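Local coordinates for protein hydroxyindole o-methyltransferase (Homo sapiens, PDB 4A6D) that transfers a methyl group from S-adenosyl-L-methionine to N-acetylserotonin to make melatonin, working as a homodimer, at residues 316-321 and 327-332; 91-96 and 100-105; 140-145 and 305-310. All blocks are in the same frame, centred on the assembly; numbering follows the deposited sequence.

Contact 1 of 3, residues 316-321 and 327-332; sequences HYHMLL and RDFQFK. With ZN (zinc ion), chain C; SO4 (sulfate ion), chain E.
The rings of His318, on helix 314-324, and Phe329, on strand 329-332, lie over each other in an offset stack, centroids 4.2 Å apart and planes at 5°. His318 CB sits over the centre of the phenyl ring as a CH-pi contact, 3.7 Å from the centroid. With CG anti to the backbone N (chi1 -164°), the imidazole then runs back toward Phe329 CB. CG and ND1 lie over Phe329 CG and CD1, CD2 over CB and CG, and at the tip NE2 comes 3.5 Å from Phe329 CB, which in turn covers the imidazole face. His318 NE2 also gives its N-H to a sulfate, probably from the crystallisation liquor, fairly straight to O4 (3.3 Å) and weakly to O2. The backbone N of Phe329 holds that O2 at 2.8 Å, and Asp328 N binds O3, so the anion bridges the helix and the chain leading into the strand. At the rim of the phenyl ring, Leu321 CD1 meets Phe329 CD2 (4.1 Å). This is a helix packed on the face of the Rossmann-like 3-2-1-4-5-7-6 sheet of class I methyltransferases, roughly antiparallel to edge strand 329-332; strand 7, 339-344, runs antiparallel to its neighbours.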
loop_
_atom_site.group_PDB
_atom_site.type_symbol
_atom_site.label_atom_id
_atom_site.label_comp_id
_atom_site.label_asym_id
_atom_site.label_seq_id
_atom_site.Cartn_x
_atom_site.Cartn_y
_atom_site.Cartn_z
ATOM N N HIS A 316 5.100 14.429 26.022
ATOM C CA HIS A 316 3.884 15.097 25.567
ATOM C C HIS A 316 2.684 14.655 26.403
ATOM O O HIS A 316 1.936 15.514 26.877
ATOM C CB HIS A 316 3.664 14.868 24.074
ATOM C CG HIS A 316 2.673 15.803 23.430
ATOM N ND1 HIS A 316 2.559 15.882 22.055
ATOM C CD2 HIS A 316 1.776 16.658 23.993
ATOM C CE1 HIS A 316 1.614 16.779 21.824
ATOM N NE2 HIS A 316 1.112 17.268 22.963
ATOM N N TYR A 317 2.539 13.335 26.648
ATOM C CA TYR A 317 1.477 12.778 27.504
ATOM C C TYR A 317 1.656 13.257 28.927
ATOM O O TYR A 317 0.660 13.546 29.584
ATOM C CB TYR A 317 1.429 11.250 27.459
ATOM C CG TYR A 317 0.795 10.695 26.195
ATOM C CD1 TYR A 317 -0.568 10.845 25.950
ATOM C CD2 TYR A 317 1.556 10.002 25.253
ATOM C CE1 TYR A 317 -1.162 10.301 24.813
ATOM C CE2 TYR A 317 0.971 9.453 24.109
ATOM C CZ TYR A 317 -0.390 9.601 23.898
ATOM O OH TYR A 317 -0.980 9.083 22.774
ATOM N N HIS A 318 2.921 13.455 29.356
ATOM C CA HIS A 318 3.258 13.990 30.671
ATOM C C HIS A 318 2.795 15.430 30.806
ATOM O O HIS A 318 2.182 15.724 31.814
ATOM C CB HIS A 318 4.775 13.853 30.976
ATOM C CG HIS A 318 5.125 14.033 32.425
ATOM N ND1 HIS A 318 6.427 13.851 32.882
ATOM C CD2 HIS A 318 4.338 14.345 33.482
ATOM C CE1 HIS A 318 6.388 14.057 34.188
ATOM N NE2 HIS A 318 5.153 14.365 34.597
ATOM N N MET A 319 3.082 16.325 29.810
ATOM C CA MET A 319 2.643 17.716 29.913
ATOM C C MET A 319 1.120 17.730 30.047
ATOM O O MET A 319 0.625 18.372 30.977
ATOM C CB MET A 319 3.130 18.582 28.733
ATOM C CG MET A 319 4.644 18.600 28.590
ATOM S SD MET A 319 5.426 20.231 28.464
ATOM C CE MET A 319 6.356 20.026 26.889
ATOM N N LEU A 320 0.384 16.970 29.175
ATOM C CA LEU A 320 -1.078 16.863 29.189
ATOM C C LEU A 320 -1.626 16.400 30.524
ATOM O O LEU A 320 -2.479 17.089 31.085
ATOM C CB LEU A 320 -1.623 16.005 28.019
ATOM C CG LEU A 320 -1.552 16.617 26.611
ATOM C CD1 LEU A 320 -1.919 15.591 25.543
ATOM C CD2 LEU A 320 -2.488 17.800 26.461
ATOM N N LEU A 321 -1.120 15.264 31.048
ATOM C CA LEU A 321 -1.575 14.724 32.335
ATOM C C LEU A 321 -1.187 15.606 33.514
ATOM O O LEU A 321 -1.988 15.792 34.428
ATOM C CB LEU A 321 -1.097 13.279 32.552
ATOM C CG LEU A 321 -1.787 12.243 31.658
ATOM C CD1 LEU A 321 -0.999 10.961 31.610
ATOM C CD2 LEU A 321 -3.196 11.964 32.130
ATOM N N ARG A 327 -0.272 13.485 38.965
ATOM C CA ARG A 327 1.110 13.415 39.445
ATOM C C ARG A 327 1.559 11.955 39.341
ATOM O O ARG A 327 0.774 11.124 38.899
ATOM C CB ARG A 327 1.195 13.929 40.923
ATOM C CG ARG A 327 0.753 15.398 41.157
ATOM C CD ARG A 327 1.745 16.435 40.620
ATOM N NE ARG A 327 1.259 17.817 40.742
ATOM C CZ ARG A 327 0.687 18.522 39.762
ATOM N NH1 ARG A 327 0.508 17.983 38.560
ATOM N NH2 ARG A 327 0.291 19.769 39.979
ATOM N N ASP A 328 2.794 11.643 39.759
ATOM C CA ASP A 328 3.408 10.304 39.717
ATOM C C ASP A 328 3.338 9.624 38.344
ATOM O O ASP A 328 3.084 8.416 38.259
ATOM C CB ASP A 328 2.887 9.387 40.844
ATOM C CG ASP A 328 2.962 9.978 42.245
ATOM O OD1 ASP A 328 3.955 10.689 42.543
ATOM O OD2 ASP A 328 2.031 9.720 43.049
ATOM N N PHE A 329 3.557 10.416 37.269
ATOM C CA PHE A 329 3.587 9.956 35.881
ATOM C C PHE A 329 4.663 8.882 35.707
ATOM O O PHE A 329 5.810 9.053 36.155
ATOM C CB PHE A 329 3.851 11.137 34.932
ATOM C CG PHE A 329 4.027 10.759 33.473
ATOM C CD1 PHE A 329 5.288 10.431 32.964
ATOM C CD2 PHE A 329 2.943 10.749 32.602
ATOM C CE1 PHE A 329 5.448 10.082 31.625
ATOM C CE2 PHE A 329 3.109 10.363 31.273
ATOM C CZ PHE A 329 4.360 10.039 30.795
ATOM N N GLN A 330 4.270 7.768 35.081
ATOM C CA GLN A 330 5.114 6.597 34.772
ATOM C C GLN A 330 4.559 6.025 33.475
ATOM O O GLN A 330 3.350 6.096 33.235
ATOM C CB GLN A 330 5.000 5.517 35.868
ATOM C CG GLN A 330 5.754 5.813 37.171
ATOM C CD GLN A 330 5.045 5.355 38.424
ATOM O OE1 GLN A 330 4.345 4.336 38.456
ATOM N NE2 GLN A 330 5.232 6.106 39.509
ATOM N N PHE A 331 5.436 5.525 32.620
ATOM C CA PHE A 331 5.059 4.877 31.368
ATOM C C PHE A 331 5.852 3.577 31.306
ATOM O O PHE A 331 6.886 3.464 31.967
ATOM C CB PHE A 331 5.333 5.770 30.140
ATOM C CG PHE A 331 6.787 5.941 29.751
ATOM C CD1 PHE A 331 7.559 6.955 30.304
ATOM C CD2 PHE A 331 7.373 5.110 28.793
ATOM C CE1 PHE A 331 8.890 7.145 29.898
ATOM C CE2 PHE A 331 8.714 5.277 28.417
ATOM C CZ PHE A 331 9.460 6.299 28.963
ATOM N N LYS A 332 5.352 2.592 30.564
ATOM C CA LYS A 332 6.037 1.319 30.405
ATOM C C LYS A 332 5.985 0.967 28.936
ATOM O O LYS A 332 4.882 0.939 28.364
ATOM C CB LYS A 332 5.391 0.211 31.259
ATOM C CG LYS A 332 5.504 0.398 32.785
ATOM C CD LYS A 332 6.824 -0.106 33.391
ATOM C CE LYS A 332 7.098 0.415 34.788
ATOM N NZ LYS A 332 6.273 -0.273 35.815
HETATM ZN ZN ZN C . 4.930 20.611 30.547
HETATM S S SO4 E . 5.029 14.125 38.294
HETATM O O1 SO4 E . 6.432 13.719 38.123
HETATM O O2 SO4 E . 4.196 13.136 37.620
HETATM O O3 SO4 E . 4.645 14.235 39.731
HETATM O O4 SO4 E . 4.820 15.437 37.653
#

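Contact 2 of 3, residues 91-96 and 100-105; sequences SDYLTT and TSQCSM
The link from helix 88-94, in the dimerisation domain, to helix 103-117 is a tight chain reversal, and its two limbs are tied by three hydrogen bonds to backbone carbonyls. Thr100 OG1 gives its proton to Asp92 O at 2.9 Å. The hydroxyl reaches it because chi1 of 54° tucks OG1 between the backbone N and the carbonyl carbon, and it comes in from above the carbonyl plane. Asp92 O takes a second bond from Ser98 OG in the connecting loop. Next, Gln102 N bonds to Tyr93 O at 2.7 Å with an angle of 158°; then Ser101 OG, turned anti to its own N, bonds to Thr95 O, again well out of the carbonyl plane. Carbonyls at and just after the end of the helix receive donors from the returning chain, and Gln102 stands at the N-cap position of the next helix. A valine in place of Thr100 would take away the hydroxyl and is likely to cost Asp92 O one of its donors, freeing the start of the returning limb to shift. Thr100 O lies at the edge of the Tyr93 ring, 3.3 Å from CD1, while the amide of Gln102 folds back so that NE2 bonds to that same Thr100 O at 3.1 Å and also to Glu162 O. Cys103 SG approaches Leu94 O at 3.1 Å. The far end of Tyr93 belongs to the dimer interface: its OH bonds to Asp6 of the second subunit, and its ring meets Tyr9 of that subunit with the planes at about 45°.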
loop_
_atom_site.group_PDB
_atom_site.type_symbol
_atom_site.label_atom_id
_atom_site.label_comp_id
_atom_site.label_asym_id
_atom_site.label_seq_id
_atom_site.Cartn_x
_atom_site.Cartn_y
_atom_site.Cartn_z
ATOM N N SER A 91 -3.442 -19.086 10.204
ATOM C CA SER A 91 -4.300 -19.838 11.116
ATOM C C SER A 91 -4.563 -18.991 12.381
ATOM O O SER A 91 -5.717 -18.801 12.775
ATOM C CB SER A 91 -3.646 -21.172 11.468
ATOM O OG SER A 91 -4.321 -21.824 12.531
ATOM N N ASP A 92 -3.491 -18.423 12.952
ATOM C CA ASP A 92 -3.543 -17.611 14.160
ATOM C C ASP A 92 -4.113 -16.212 13.961
ATOM O O ASP A 92 -4.785 -15.716 14.869
ATOM C CB ASP A 92 -2.147 -17.514 14.816
ATOM C CG ASP A 92 -1.455 -18.825 15.177
ATOM O OD1 ASP A 92 -2.156 -19.857 15.307
ATOM O OD2 ASP A 92 -0.212 -18.823 15.309
ATOM N N TYR A 93 -3.815 -15.538 12.833
ATOM C CA TYR A 93 -4.256 -14.145 12.690
ATOM C C TYR A 93 -5.252 -13.850 11.612
ATOM O O TYR A 93 -5.720 -12.716 11.536
ATOM C CB TYR A 93 -3.045 -13.207 12.526
ATOM C CG TYR A 93 -1.996 -13.333 13.608
ATOM C CD1 TYR A 93 -2.252 -12.909 14.912
ATOM C CD2 TYR A 93 -0.737 -13.861 13.327
ATOM C CE1 TYR A 93 -1.300 -13.059 15.923
ATOM C CE2 TYR A 93 0.228 -13.998 14.327
ATOM C CZ TYR A 93 -0.057 -13.592 15.624
ATOM O OH TYR A 93 0.893 -13.723 16.607
ATOM N N LEU A 94 -5.540 -14.825 10.743
ATOM C CA LEU A 94 -6.389 -14.611 9.577
ATOM C C LEU A 94 -7.625 -15.513 9.468
ATOM O O LEU A 94 -8.356 -15.401 8.484
ATOM C CB LEU A 94 -5.524 -14.653 8.277
ATOM C CG LEU A 94 -4.308 -13.704 8.232
ATOM C CD1 LEU A 94 -3.447 -13.959 7.005
ATOM C CD2 LEU A 94 -4.742 -12.266 8.219
ATOM N N THR A 95 -7.870 -16.392 10.459
ATOM C CA THR A 95 -9.080 -17.233 10.501
ATOM C C THR A 95 -10.034 -16.642 11.545
ATOM O O THR A 95 -9.586 -16.203 12.610
ATOM C CB THR A 95 -8.785 -18.737 10.719
ATOM O OG1 THR A 95 -8.345 -18.977 12.057
ATOM C CG2 THR A 95 -7.799 -19.324 9.682
ATOM N N THR A 96 -11.337 -16.596 11.219
ATOM C CA THR A 96 -12.399 -16.042 12.066
ATOM C C THR A 96 -12.489 -16.725 13.452
ATOM O O THR A 96 -12.696 -16.034 14.456
ATOM C CB THR A 96 -13.712 -15.966 11.263
ATOM O OG1 THR A 96 -13.458 -15.265 10.044
ATOM C CG2 THR A 96 -14.827 -15.259 12.006
ATOM N N THR A 100 -6.905 -14.767 18.353
ATOM C CA THR A 100 -5.984 -13.705 17.929
ATOM C C THR A 100 -6.202 -13.167 16.526
ATOM O O THR A 100 -5.340 -12.448 16.019
ATOM C CB THR A 100 -4.527 -14.071 18.232
ATOM O OG1 THR A 100 -4.217 -15.336 17.645
ATOM C CG2 THR A 100 -4.245 -14.097 19.729
ATOM N N SER A 101 -7.381 -13.461 15.926
ATOM C CA SER A 101 -7.824 -13.042 14.590
ATOM C C SER A 101 -7.672 -11.538 14.362
ATOM O O SER A 101 -8.072 -10.751 15.211
ATOM C CB SER A 101 -9.282 -13.437 14.376
ATOM O OG SER A 101 -9.674 -13.285 13.022
ATOM N N GLN A 102 -7.100 -11.142 13.208
ATOM C CA GLN A 102 -6.901 -9.731 12.877
ATOM C C GLN A 102 -7.708 -9.302 11.661
ATOM O O GLN A 102 -7.617 -8.150 11.237
ATOM C CB GLN A 102 -5.402 -9.378 12.781
ATOM C CG GLN A 102 -4.613 -9.581 14.094
ATOM C CD GLN A 102 -5.102 -8.746 15.264
ATOM O OE1 GLN A 102 -5.206 -7.506 15.198
ATOM N NE2 GLN A 102 -5.393 -9.414 16.374
ATOM N N CYS A 103 -8.576 -10.220 11.180
ATOM C CA CYS A 103 -9.497 -10.138 10.033
ATOM C C CYS A 103 -10.234 -8.838 9.851
ATOM O O CYS A 103 -10.121 -8.223 8.791
ATOM C CB CYS A 103 -10.489 -11.290 10.081
ATOM S SG CYS A 103 -9.896 -12.808 9.325
ATOM N N SER A 104 -11.092 -8.491 10.838
ATOM C CA SER A 104 -11.966 -7.318 10.831
ATOM C C SER A 104 -11.227 -5.995 10.734
ATOM O O SER A 104 -11.736 -5.080 10.095
ATOM C CB SER A 104 -12.962 -7.376 11.982
ATOM O OG SER A 104 -13.849 -8.461 11.763
ATOM N N MET A 105 -10.024 -5.913 11.333
ATOM C CA MET A 105 -9.184 -4.719 11.268
ATOM C C MET A 105 -8.614 -4.592 9.858
ATOM O O MET A 105 -8.630 -3.494 9.298
ATOM C CB MET A 105 -8.062 -4.758 12.331
ATOM C CG MET A 105 -7.229 -3.479 12.390
ATOM S SD MET A 105 -8.213 -2.015 12.785
ATOM C CE MET A 105 -7.251 -0.747 12.026
#

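Contact 3 of 3, residues 140-145 and 305-310; sequences EELFTA and VQTEGQ. With SAM (S-adenosylmethionine), chain D.
Leu142 carries the packing here, pushing both its methyls against the backbone and side chain of the loop after helix 294-305. Leu142 CD1 lies 3.7 Å from Gln306 O and equally near Thr307 CA, while Leu142 CD2 presses on Thr307 CB, also at 3.7 Å, with CG2 a little farther off. CG anti to the backbone N (chi1 -170°) sends the isobutyl group straight across to the loop. The loop is braced behind this point: Thr307 OG1 accepts from Gly309 N at 3.1 Å and 166°, an ST turn, and also bonds to Met303 O. The outer side is looser. Exposed Glu308 comes closest through its backbone, Glu308 N lying 4.0 Å from Leu142 CD2, and its side chain stays farther off. Next to Leu142, Phe143 turns to the cofactor instead: C2' of S-adenosylmethionine lies over one face of its ring, and Phe143 CD2 comes 3.5 Å from adenine C8. On the loop, the substrate-binding Gln306 is held through NE2 by Asn302, another substrate-binding residue. The leucine therefore joins a wall of the S-adenosylmethionine pocket to the loop of the N-acetylserotonin site, in the active-site cleft of this O-methyltransferase.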
loop_
_atom_site.group_PDB
_atom_site.type_symbol
_atom_site.label_atom_id
_atom_site.label_comp_id
_atom_site.label_asym_id
_atom_site.label_seq_id
_atom_site.Cartn_x
_atom_site.Cartn_y
_atom_site.Cartn_z
ATOM N N GLU A 140 -17.423 17.239 10.965
ATOM C CA GLU A 140 -17.417 18.299 11.999
ATOM C C GLU A 140 -17.500 17.767 13.455
ATOM O O GLU A 140 -17.014 18.406 14.392
ATOM C CB GLU A 140 -18.464 19.381 11.704
ATOM C CG GLU A 140 -18.099 20.242 10.503
ATOM C CD GLU A 140 -19.011 21.427 10.249
ATOM O OE1 GLU A 140 -19.242 22.222 11.191
ATOM O OE2 GLU A 140 -19.484 21.571 9.098
ATOM N N GLU A 141 -18.109 16.580 13.604
ATOM C CA GLU A 141 -18.230 15.742 14.798
ATOM C C GLU A 141 -17.561 14.437 14.298
ATOM O O GLU A 141 -18.114 13.769 13.409
ATOM C CB GLU A 141 -19.715 15.510 15.169
ATOM C CG GLU A 141 -20.551 16.780 15.333
ATOM C CD GLU A 141 -20.442 17.553 16.641
ATOM O OE1 GLU A 141 -19.813 17.042 17.601
ATOM O OE2 GLU A 141 -21.011 18.667 16.712
ATOM N N LEU A 142 -16.319 14.157 14.762
ATOM C CA LEU A 142 -15.481 13.032 14.306
ATOM C C LEU A 142 -16.138 11.651 14.155
ATOM O O LEU A 142 -16.025 11.030 13.087
ATOM C CB LEU A 142 -14.172 12.947 15.113
ATOM C CG LEU A 142 -13.083 11.971 14.622
ATOM C CD1 LEU A 142 -12.706 12.229 13.140
ATOM C CD2 LEU A 142 -11.877 12.000 15.556
ATOM N N PHE A 143 -16.814 11.182 15.219
ATOM C CA PHE A 143 -17.451 9.867 15.253
ATOM C C PHE A 143 -18.748 9.672 14.413
ATOM O O PHE A 143 -19.034 8.530 14.036
ATOM C CB PHE A 143 -17.472 9.261 16.678
ATOM C CG PHE A 143 -16.114 8.703 17.061
ATOM C CD1 PHE A 143 -15.740 7.415 16.688
ATOM C CD2 PHE A 143 -15.181 9.493 17.729
ATOM C CE1 PHE A 143 -14.481 6.904 17.033
ATOM C CE2 PHE A 143 -13.917 8.985 18.056
ATOM C CZ PHE A 143 -13.579 7.696 17.704
ATOM N N THR A 144 -19.467 10.761 14.029
ATOM C CA THR A 144 -20.624 10.603 13.123
ATOM C C THR A 144 -20.112 10.284 11.702
ATOM O O THR A 144 -20.798 9.599 10.932
ATOM C CB THR A 144 -21.662 11.766 13.186
ATOM O OG1 THR A 144 -21.116 12.977 12.651
ATOM C CG2 THR A 144 -22.250 11.983 14.577
ATOM N N ALA A 145 -18.885 10.757 11.380
ATOM C CA ALA A 145 -18.200 10.485 10.111
ATOM C C ALA A 145 -17.637 9.045 10.125
ATOM O O ALA A 145 -17.747 8.339 9.115
ATOM C CB ALA A 145 -17.079 11.485 9.892
ATOM N N VAL A 305 -4.604 12.087 8.639
ATOM C CA VAL A 305 -5.457 11.710 7.503
ATOM C C VAL A 305 -6.905 11.414 7.942
ATOM O O VAL A 305 -7.831 11.770 7.225
ATOM C CB VAL A 305 -4.807 10.515 6.740
ATOM C CG1 VAL A 305 -5.764 9.874 5.745
ATOM C CG2 VAL A 305 -3.534 10.947 6.034
ATOM N N GLN A 306 -7.095 10.793 9.113
ATOM C CA GLN A 306 -8.417 10.376 9.573
ATOM C C GLN A 306 -9.067 11.144 10.749
ATOM O O GLN A 306 -10.158 11.672 10.574
ATOM C CB GLN A 306 -8.445 8.856 9.802
ATOM C CG GLN A 306 -8.632 8.073 8.504
ATOM C CD GLN A 306 -8.794 6.599 8.759
ATOM O OE1 GLN A 306 -9.877 6.095 9.080
ATOM N NE2 GLN A 306 -7.719 5.875 8.602
ATOM N N THR A 307 -8.446 11.171 11.930
ATOM C CA THR A 307 -8.982 11.842 13.099
ATOM C C THR A 307 -8.601 13.345 13.151
ATOM O O THR A 307 -8.380 13.973 12.120
ATOM C CB THR A 307 -8.521 11.114 14.354
ATOM O OG1 THR A 307 -7.133 11.377 14.536
ATOM C CG2 THR A 307 -8.828 9.611 14.331
ATOM N N GLU A 308 -8.533 13.903 14.385
ATOM C CA GLU A 308 -8.160 15.293 14.689
ATOM C C GLU A 308 -6.880 15.307 15.525
ATOM O O GLU A 308 -6.379 16.380 15.873
ATOM C CB GLU A 308 -9.277 15.970 15.481
ATOM C CG GLU A 308 -10.440 16.466 14.641
ATOM C CD GLU A 308 -11.655 16.924 15.432
ATOM O OE1 GLU A 308 -11.581 16.989 16.685
ATOM O OE2 GLU A 308 -12.693 17.207 14.790
ATOM N N GLY A 309 -6.331 14.121 15.773
ATOM C CA GLY A 309 -5.151 13.959 16.611
ATOM C C GLY A 309 -3.835 13.606 15.959
ATOM O O GLY A 309 -3.557 13.961 14.819
ATOM N N GLN A 310 -3.008 12.911 16.726
ATOM C CA GLN A 310 -1.631 12.544 16.407
ATOM C C GLN A 310 -1.212 11.532 17.440
ATOM O O GLN A 310 -1.883 11.384 18.475
ATOM C CB GLN A 310 -0.720 13.803 16.576
ATOM C CG GLN A 310 -0.882 14.488 17.949
ATOM C CD GLN A 310 -0.092 15.754 18.227
ATOM O OE1 GLN A 310 -0.649 16.761 18.726
ATOM N NE2 GLN A 310 1.229 15.684 18.091
HETATM N N SAM D . -10.945 1.919 23.689
HETATM C CA SAM D . -11.272 1.119 22.488
HETATM C C SAM D . -10.123 0.315 21.844
HETATM O O SAM D . -8.991 0.730 21.984
HETATM O OXT SAM D . -10.297 -0.754 21.175
HETATM C CB SAM D . -11.956 2.051 21.520
HETATM C CG SAM D . -11.021 3.105 20.914
HETATM S SD SAM D . -11.976 4.064 19.684
HETATM C CE SAM D . -10.680 4.823 18.795
HETATM C "C5'" SAM D . -12.465 5.565 20.594
HETATM C "C4'" SAM D . -13.744 5.184 21.355
HETATM O "O4'" SAM D . -14.175 6.387 21.967
HETATM C "C3'" SAM D . -14.901 4.704 20.397
HETATM O "O3'" SAM D . -15.475 3.468 20.853
HETATM C "C2'" SAM D . -15.879 5.925 20.420
HETATM O "O2'" SAM D . -17.269 5.667 20.221
HETATM C "C1'" SAM D . -15.616 6.478 21.832
HETATM N N9 SAM D . -16.026 7.891 21.976
HETATM C C8 SAM D . -15.747 8.930 21.091
HETATM N N7 SAM D . -16.251 10.041 21.539
HETATM C C5 SAM D . -16.946 9.790 22.717
HETATM C C6 SAM D . -17.701 10.549 23.630
HETATM N N6 SAM D . -17.803 11.887 23.441
HETATM N N1 SAM D . -18.227 9.939 24.752
HETATM C C2 SAM D . -18.129 8.616 24.942
HETATM N N3 SAM D . -17.426 7.867 24.080
HETATM C C4 SAM D . -16.785 8.397 23.018
#

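From the N terminus, contact 2 comes first: it closes the short connection, with three residues between its segments, from helix 88-94 to helix 103-117, beside the second subunit. Contact 3 opens next, at 140-145, and closes only at 305-310, spanning 159 residues that include most of the central sheet and bringing the cofactor pocket against the substrate loop. Contact 1 follows as a short loop, 316-321 to 327-332, at the sheet's edge. The three run in series, neither nested nor crossed. Contacts 1 and 3 touch where His316 CE1 lies 3.8 Å from Gln310 OE1, whereas contacts 1 and 2 lie on opposite sides of the chain's centre, their centres about 33 Å apart.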